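Local coordinates for envelope glycoprotein E (Human herpesvirus 1, PDB 2GIY) that forms with gI a heterodimer that binds the Fc part of host IgG and is required for cell-to-cell spread of the virus in epithelial cells, at residues I65-S68 and C69-P73. Sequence-based numbering, arbitrary orientation.
Sequences IYES and CLYHP
The imidazole of His72 lies with one face over Ser68 O, the oxygen 3.0 Å from His72 NE2. The angle is too poor for a hydrogen bond. The contact is a turn of short helix, 67-71, that directly follows strand 63-66 in the C-terminal domain of the gE ectodomain, which has an Ig V fold. His72 CG sits between its own backbone N and carbonyl carbon (chi1 44°), and this folds the ring back over the helix. Ser68 O is instead the acceptor of Tyr71 N, at 3.2 Å. Glu67 O takes Leu70 N in the same i to i+3 manner, at 3.1 Å. Tyr66 O, where the strand ends, receives two weak bonds, from Cys69 N (i to i+3) and from Leu70 N (i to i+4). The helix is thus only weakly bonded.

Tyr66 is the centre of an inverse gamma turn. Its CB packs on Cys69 CB at 3.6 Å. Cys69 SG meets the edge of the Tyr66 ring, near its plane and 5.2 Å from the centroid. The same sulfur forms the disulfide with Cys78, and Tyr66 OH is hydrogen-bonded to Asp83.

Leu70 and Ile65 meet more loosely; both also touch Leu147 of strand 144-152, which joins this segment to the large sheet. Glu67 extends fully through its first two torsions (chi1 179°, chi2 170°), carrying its carboxylate toward the phenol end of Tyr71. OE1 forms a salt bridge with Arg14 of the second subunit, and OE2 accepts Trp159 NE1. One water connects the two side chains: it donates to Glu67 OE2 at 2.6 Å and lies 2.6 Å from Tyr71 OH.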
loop_
_atom_site.group_PDB
_atom_site.type_symbol
_atom_site.label_atom_id
_atom_site.label_comp_id
_atom_site.label_asym_id
_atom_site.label_seq_id
_atom_site.Cartn_x
_atom_site.Cartn_y
_atom_site.Cartn_z
ATOM N N ILE A 65 13.120 9.694 -3.110
ATOM C CA ILE A 65 12.855 8.426 -3.776
ATOM C C ILE A 65 12.030 8.693 -5.033
ATOM O O ILE A 65 10.922 9.220 -4.948
ATOM C CB ILE A 65 12.068 7.459 -2.834
ATOM C CG1 ILE A 65 12.902 7.154 -1.584
ATOM C CG2 ILE A 65 11.730 6.164 -3.570
ATOM C CD1 ILE A 65 12.133 6.451 -0.472
ATOM N N TYR A 66 12.584 8.356 -6.195
ATOM C CA TYR A 66 11.884 8.549 -7.460
ATOM C C TYR A 66 11.016 7.305 -7.692
ATOM O O TYR A 66 11.459 6.338 -8.305
ATOM C CB TYR A 66 12.890 8.697 -8.611
ATOM C CG TYR A 66 13.695 9.993 -8.637
ATOM C CD1 TYR A 66 13.613 10.929 -7.602
ATOM C CD2 TYR A 66 14.548 10.269 -9.704
ATOM C CE1 TYR A 66 14.372 12.118 -7.638
ATOM C CE2 TYR A 66 15.304 11.443 -9.749
ATOM C CZ TYR A 66 15.214 12.358 -8.721
ATOM O OH TYR A 66 15.973 13.508 -8.784
ATOM N N GLU A 67 9.775 7.336 -7.212
ATOM C CA GLU A 67 8.889 6.182 -7.343
ATOM C C GLU A 67 8.741 5.592 -8.745
ATOM O O GLU A 67 8.853 4.378 -8.917
ATOM C CB GLU A 67 7.503 6.512 -6.778
ATOM C CG GLU A 67 6.506 5.363 -6.910
ATOM C CD GLU A 67 5.225 5.617 -6.145
ATOM O OE1 GLU A 67 4.719 6.754 -6.199
ATOM O OE2 GLU A 67 4.719 4.676 -5.495
ATOM N N SER A 68 8.486 6.433 -9.743
ATOM C CA SER A 68 8.317 5.944 -11.110
ATOM C C SER A 68 9.569 5.231 -11.601
ATOM O O SER A 68 9.486 4.277 -12.374
ATOM C CB SER A 68 7.985 7.097 -12.058
ATOM O OG SER A 68 9.054 8.023 -12.127
ATOM N N CYS A 69 10.728 5.703 -11.148
ATOM C CA CYS A 69 12.002 5.114 -11.538
ATOM C C CYS A 69 12.197 3.679 -11.054
ATOM O O CYS A 69 12.901 2.896 -11.690
ATOM C CB CYS A 69 13.150 5.972 -11.020
ATOM S SG CYS A 69 13.514 7.411 -12.069
ATOM N N LEU A 70 11.588 3.340 -9.924
ATOM C CA LEU A 70 11.718 1.989 -9.396
ATOM C C LEU A 70 11.248 0.967 -10.429
ATOM O O LEU A 70 11.791 -0.135 -10.513
ATOM C CB LEU A 70 10.899 1.842 -8.106
ATOM C CG LEU A 70 11.204 2.835 -6.979
ATOM C CD1 LEU A 70 10.308 2.537 -5.781
ATOM C CD2 LEU A 70 12.672 2.735 -6.575
ATOM N N TYR A 71 10.248 1.342 -11.226
ATOM C CA TYR A 71 9.704 0.440 -12.237
ATOM C C TYR A 71 10.519 0.363 -13.522
ATOM O O TYR A 71 10.389 -0.598 -14.281
ATOM C CB TYR A 71 8.258 0.823 -12.561
ATOM C CG TYR A 71 7.366 0.836 -11.345
ATOM C CD1 TYR A 71 7.240 1.978 -10.560
ATOM C CD2 TYR A 71 6.686 -0.314 -10.948
ATOM C CE1 TYR A 71 6.462 1.976 -9.406
ATOM C CE2 TYR A 71 5.908 -0.327 -9.799
ATOM C CZ TYR A 71 5.801 0.816 -9.032
ATOM O OH TYR A 71 5.052 0.786 -7.878
ATOM N N HIS A 72 11.347 1.374 -13.771
ATOM C CA HIS A 72 12.205 1.400 -14.955
ATOM C C HIS A 72 13.512 2.111 -14.602
ATOM O O HIS A 72 13.807 3.196 -15.104
ATOM C CB HIS A 72 11.500 2.099 -16.127
ATOM C CG HIS A 72 10.796 3.365 -15.752
ATOM N ND1 HIS A 72 11.465 4.499 -15.344
ATOM C CD2 HIS A 72 9.479 3.680 -15.739
ATOM C CE1 HIS A 72 10.590 5.460 -15.098
ATOM N NE2 HIS A 72 9.378 4.989 -15.332
ATOM N N PRO A 73 14.315 1.485 -13.723
ATOM C CA PRO A 73 15.605 1.980 -13.234
ATOM C C PRO A 73 16.687 2.147 -14.296
ATOM O O PRO A 73 17.780 2.627 -13.996
ATOM C CB PRO A 73 15.989 0.943 -12.178
ATOM C CG PRO A 73 15.409 -0.318 -12.732
ATOM C CD PRO A 73 14.045 0.134 -13.194
HETATM O O HOH W 1 3.650 2.656 -6.699
#